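Local coordinates for LEOA (Escherichia coli, PDB 4AUR), which is a bacterial dynamin, probably binding and hydrolysing GTP with its P-loop head, which is joined to a long helical stalk, at residues M340-P345 / R352-D357; D357-T362 / A504-E509. All coordinates share one frame; numbering follows the deposited sequence.

Contact 1 (M340-P345 / R352-D357); sequences MSQLRP and RPFMDD
F354 reaches across to Q342 and L343, and this ring carries all of the meeting between the two segments. The apolar part is light: L343 CD1 comes to 4.4 Å from F354 CE2, approaching obliquely, while Q342 adds the aliphatic base of its chain, with CB 4.1 Å from F354 CE1. The phenylalanine gets there because its CG lies opposite the backbone N (chi1 174°), which sends the ring out from helix 351-359 toward the end of helix 275-343. L346, in the intervening loop, touches the same ring.

The amide contact is of a different kind. Q342 OE1 sits near the plane of the F354 ring at its edge, 4.1 Å from CE1, and the amide plane stands almost upright to the ring (85°). The other end of the amide is held from elsewhere: NE2 donates to Q338 OE1 and to E358 OE2, consistent with the amide being turned this way round.

Structurally this is a helix-loop-helix turn near the far end of the dynamin-like helical stalk, where a very long helix stops and a short one packs back beside it. The nearest backbones, at L343 and F354, are 7.9 Å apart between CA atoms.

The one salt bridge, R352 to D356, lies on the side of helix 351-359 turned from this interface. R352 NE bonds D356 OD2 at 2.8 Å, one turn along the helix, with the acceptor in the guanidinium plane but the donor well above the carboxylate plane. R352 NH1 goes on to the carbonyls of A470 and P472, in the loop after helix 464-467.

Contact 2 (D357-T362 / A504-E509); sequences DELGYT and AKIIKE
The C-terminal end of the short stalk helix 351-359 rests here against the middle of the long helix 489-518, just where the chain breaks out of helical geometry. L359 is the residue that makes the join. Its CD2 methyl lies 3.7 Å from I507 CG1, and the same methyl comes within 4.3 Å of I506 CG2, so one branch of the leucine meets two successive isoleucines. No hydrogen bond passes between the segments; the contact is wholly aliphatic.

The side chains of L359 and I507 run across one another at about a right angle. I507 points its CB off to one side, but CG1, placed opposite the carbonyl carbon (chi1 -79°), swings back to receive the leucine methyl. I506, by contrast, already faces the leucine from its CB and offers its CG2 branch. The CA atoms of L359 and I507 are 7.9 Å apart, and both of these residues are buried.

Straight after the leucine the backbone turns away. G360 takes a positive phi of 107°, where the backbone leaves little room for a side chain beside the carbonyl O of L359, a setting that suits glycine. Backbone hydrogen bonds between L359 and both K369 and L370, and between G360 and G367, then tie this turn to the start of helix 368-408 and the residue before it.

Around the pair, V366 touches L359 and T460 touches I506 from loops, while M340 of helix 275-343 lies against I507 and A504, so that helix 489-518 has the short helix and the long helix 275-343 both packed on it.

Coming from the N terminus, the chain runs up the long helix 275-343, turns through residues 344-350 and returns as helix 351-359; contact 1 closes that short loop. Contact 2 then opens at the shared D357 and closes a far larger one, 141 residues that include helices 368-408 and 430-447, when helix 489-518 arrives. The two loops follow in series without crossing. Their centres are about 9 Å apart and they meet directly, L359 CD1 lying against the ring of F354. Helix 351-359 is thus packed by its close chain neighbour 275-343 and by the sequence-distant helix 489-518; the contact centres lie about 74 and 70 Å from the centre of the chain, within the helical domain.

Contact 1 (M340-P345 / R352-D357)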
# COMPACT_ATOMS: atom_id res chain seq x y z
N MSE A 340 -66.41 16.79 -5.82
CA MSE A 340 -67.38 16.61 -6.90
C MSE A 340 -68.61 15.85 -6.40
O MSE A 340 -69.72 16.17 -6.77
CB MSE A 340 -66.74 15.99 -8.16
CG MSE A 340 -65.78 16.88 -8.96
SE MSE A 340 -66.61 18.57 -9.53
CE MSE A 340 -67.43 17.94 -11.21
N SER A 341 -68.45 14.86 -5.55
CA SER A 341 -69.61 14.10 -5.07
C SER A 341 -70.44 14.90 -4.06
O SER A 341 -71.60 14.58 -3.79
CB SER A 341 -69.16 12.79 -4.44
OG SER A 341 -68.55 13.07 -3.21
N GLN A 342 -69.84 15.93 -3.48
CA GLN A 342 -70.57 16.82 -2.63
C GLN A 342 -71.40 17.75 -3.46
O GLN A 342 -72.45 18.21 -3.02
CB GLN A 342 -69.61 17.66 -1.80
CG GLN A 342 -69.12 16.98 -0.56
CD GLN A 342 -68.39 17.95 0.33
OE1 GLN A 342 -68.91 19.02 0.65
NE2 GLN A 342 -67.17 17.60 0.71
N LEU A 343 -70.91 18.07 -4.64
CA LEU A 343 -71.57 19.05 -5.48
C LEU A 343 -72.80 18.48 -6.12
O LEU A 343 -73.84 19.11 -6.09
CB LEU A 343 -70.65 19.55 -6.59
CG LEU A 343 -71.26 20.54 -7.58
CD1 LEU A 343 -71.96 21.72 -6.92
CD2 LEU A 343 -70.19 21.06 -8.51
N ARG A 344 -72.69 17.29 -6.70
CA ARG A 344 -73.75 16.83 -7.60
C ARG A 344 -75.14 16.68 -6.96
O ARG A 344 -76.14 16.83 -7.67
CB ARG A 344 -73.33 15.57 -8.38
CG ARG A 344 -73.27 14.25 -7.61
CD ARG A 344 -72.94 13.08 -8.55
NE ARG A 344 -71.73 13.33 -9.38
CZ ARG A 344 -70.48 12.97 -9.07
NH1 ARG A 344 -70.19 12.30 -7.95
NH2 ARG A 344 -69.49 13.28 -9.91
N PRO A 345 -75.23 16.44 -5.64
CA PRO A 345 -76.56 16.32 -5.05
C PRO A 345 -77.19 17.61 -4.54
O PRO A 345 -78.29 17.59 -4.05
CB PRO A 345 -76.34 15.33 -3.89
CG PRO A 345 -74.87 15.04 -3.82
CD PRO A 345 -74.19 16.06 -4.67
N ARG A 352 -74.48 28.17 -1.33
CA ARG A 352 -73.69 29.12 -0.61
C ARG A 352 -72.96 28.41 0.49
O ARG A 352 -71.75 28.53 0.61
CB ARG A 352 -74.55 30.28 -0.10
CG ARG A 352 -73.91 31.21 0.91
CD ARG A 352 -72.59 31.83 0.45
NE ARG A 352 -72.11 32.70 1.52
CZ ARG A 352 -72.42 33.99 1.68
NH1 ARG A 352 -73.20 34.63 0.82
NH2 ARG A 352 -71.93 34.66 2.72
N PRO A 353 -73.67 27.63 1.31
CA PRO A 353 -72.86 26.91 2.31
C PRO A 353 -71.69 26.19 1.68
O PRO A 353 -70.63 26.14 2.28
CB PRO A 353 -73.84 25.90 2.89
CG PRO A 353 -75.18 26.48 2.66
CD PRO A 353 -75.10 27.38 1.47
N PHE A 354 -71.88 25.63 0.49
CA PHE A 354 -70.86 24.86 -0.17
C PHE A 354 -69.67 25.71 -0.56
O PHE A 354 -68.56 25.36 -0.26
CB PHE A 354 -71.40 24.15 -1.39
CG PHE A 354 -70.33 23.45 -2.20
CD1 PHE A 354 -69.79 22.26 -1.76
CD2 PHE A 354 -69.88 23.98 -3.40
CE1 PHE A 354 -68.83 21.60 -2.49
CE2 PHE A 354 -68.90 23.34 -4.13
CZ PHE A 354 -68.37 22.14 -3.68
N MSE A 355 -69.92 26.83 -1.22
CA MSE A 355 -68.86 27.74 -1.62
C MSE A 355 -68.09 28.25 -0.42
O MSE A 355 -66.87 28.39 -0.47
CB MSE A 355 -69.48 28.93 -2.34
CG MSE A 355 -70.19 28.54 -3.63
SE MSE A 355 -71.23 30.03 -4.45
CE MSE A 355 -70.29 31.59 -3.70
N ASP A 356 -68.80 28.57 0.66
CA ASP A 356 -68.15 29.13 1.86
C ASP A 356 -67.20 28.14 2.53
O ASP A 356 -66.12 28.51 3.04
CB ASP A 356 -69.18 29.52 2.91
CG ASP A 356 -69.55 30.98 2.90
OD1 ASP A 356 -68.76 31.84 2.45
OD2 ASP A 356 -70.66 31.27 3.39
N ASP A 357 -67.64 26.90 2.57
CA ASP A 357 -67.07 25.93 3.48
C ASP A 357 -66.09 25.04 2.77
O ASP A 357 -65.20 24.51 3.41
CB ASP A 357 -68.19 25.13 4.15
CG ASP A 357 -69.01 25.98 5.16
OD1 ASP A 357 -68.44 26.95 5.72
OD2 ASP A 357 -70.20 25.69 5.38

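Contact 2 (D357-T362 / A504-E509)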
# COMPACT_ATOMS: atom_id res chain seq x y z
N ASP A 357 -67.64 26.90 2.57
CA ASP A 357 -67.07 25.93 3.48
C ASP A 357 -66.09 25.04 2.77
O ASP A 357 -65.20 24.51 3.41
CB ASP A 357 -68.19 25.13 4.15
CG ASP A 357 -69.01 25.98 5.16
OD1 ASP A 357 -68.44 26.95 5.72
OD2 ASP A 357 -70.20 25.69 5.38
N GLU A 358 -66.21 24.93 1.45
CA GLU A 358 -65.34 24.07 0.69
C GLU A 358 -64.41 24.74 -0.31
O GLU A 358 -63.31 24.23 -0.53
CB GLU A 358 -66.19 23.06 -0.00
CG GLU A 358 -66.89 22.13 0.98
CD GLU A 358 -65.94 21.12 1.59
OE1 GLU A 358 -64.72 21.36 1.51
OE2 GLU A 358 -66.38 20.09 2.12
N LEU A 359 -64.82 25.88 -0.86
CA LEU A 359 -64.11 26.60 -1.91
C LEU A 359 -63.55 27.94 -1.49
O LEU A 359 -62.45 28.31 -1.86
CB LEU A 359 -65.09 26.88 -3.04
CG LEU A 359 -65.50 25.69 -3.91
CD1 LEU A 359 -66.81 25.91 -4.65
CD2 LEU A 359 -64.41 25.45 -4.93
N GLY A 360 -64.36 28.71 -0.77
CA GLY A 360 -63.96 30.03 -0.30
C GLY A 360 -64.70 31.05 -1.12
O GLY A 360 -64.75 30.90 -2.31
N TYR A 361 -65.28 32.08 -0.50
CA TYR A 361 -66.07 33.05 -1.27
C TYR A 361 -65.87 34.46 -0.74
O TYR A 361 -66.23 34.75 0.38
CB TYR A 361 -67.55 32.63 -1.23
CG TYR A 361 -68.52 33.57 -1.92
CD1 TYR A 361 -68.21 34.19 -3.14
CD2 TYR A 361 -69.76 33.81 -1.38
CE1 TYR A 361 -69.09 35.04 -3.77
CE2 TYR A 361 -70.65 34.65 -1.99
CZ TYR A 361 -70.32 35.27 -3.18
OH TYR A 361 -71.25 36.12 -3.76
N THR A 362 -65.29 35.32 -1.57
CA THR A 362 -64.74 36.62 -1.16
C THR A 362 -65.12 37.69 -2.22
O THR A 362 -65.61 37.35 -3.29
CB THR A 362 -63.20 36.50 -1.03
OG1 THR A 362 -62.88 35.50 -0.06
CG2 THR A 362 -62.58 37.78 -0.56
N ALA A 504 -67.98 23.21 -10.96
CA ALA A 504 -67.10 22.17 -11.46
C ALA A 504 -65.89 22.73 -12.20
O ALA A 504 -64.79 22.33 -11.96
CB ALA A 504 -67.87 21.23 -12.36
N LYS A 505 -66.11 23.68 -13.10
CA LYS A 505 -65.02 24.20 -13.90
C LYS A 505 -64.04 24.82 -12.93
O LYS A 505 -62.84 24.65 -13.05
CB LYS A 505 -65.52 25.24 -14.93
CG LYS A 505 -65.03 25.03 -16.37
CD LYS A 505 -65.91 24.02 -17.14
CE LYS A 505 -65.19 23.31 -18.31
NZ LYS A 505 -65.10 24.10 -19.57
N ILE A 506 -64.57 25.53 -11.94
CA ILE A 506 -63.74 26.12 -10.89
C ILE A 506 -62.98 25.07 -10.06
O ILE A 506 -61.81 25.23 -9.75
CB ILE A 506 -64.59 27.01 -9.97
CG1 ILE A 506 -65.02 28.27 -10.75
CG2 ILE A 506 -63.81 27.37 -8.70
CD1 ILE A 506 -66.01 29.19 -10.05
N ILE A 507 -63.67 23.99 -9.70
CA ILE A 507 -63.10 22.95 -8.87
C ILE A 507 -62.00 22.20 -9.61
O ILE A 507 -60.93 21.96 -9.07
CB ILE A 507 -64.20 21.99 -8.43
CG1 ILE A 507 -64.95 22.61 -7.26
CG2 ILE A 507 -63.62 20.65 -8.00
CD1 ILE A 507 -66.19 21.87 -6.85
N LYS A 508 -62.26 21.86 -10.86
CA LYS A 508 -61.35 21.07 -11.65
C LYS A 508 -60.10 21.84 -12.02
O LYS A 508 -59.02 21.29 -11.97
CB LYS A 508 -62.02 20.60 -12.93
CG LYS A 508 -63.03 19.50 -12.69
CD LYS A 508 -63.69 19.00 -13.97
CE LYS A 508 -64.33 17.64 -13.71
NZ LYS A 508 -65.50 17.32 -14.59
N GLU A 509 -60.24 23.09 -12.40
CA GLU A 509 -59.12 23.81 -13.00
C GLU A 509 -57.81 23.60 -12.24
O GLU A 509 -56.84 23.12 -12.83
CB GLU A 509 -59.44 25.30 -13.15
CG GLU A 509 -58.26 26.21 -13.46
CD GLU A 509 -58.68 27.62 -13.88
OE1 GLU A 509 -59.71 28.15 -13.36
OE2 GLU A 509 -57.97 28.21 -14.74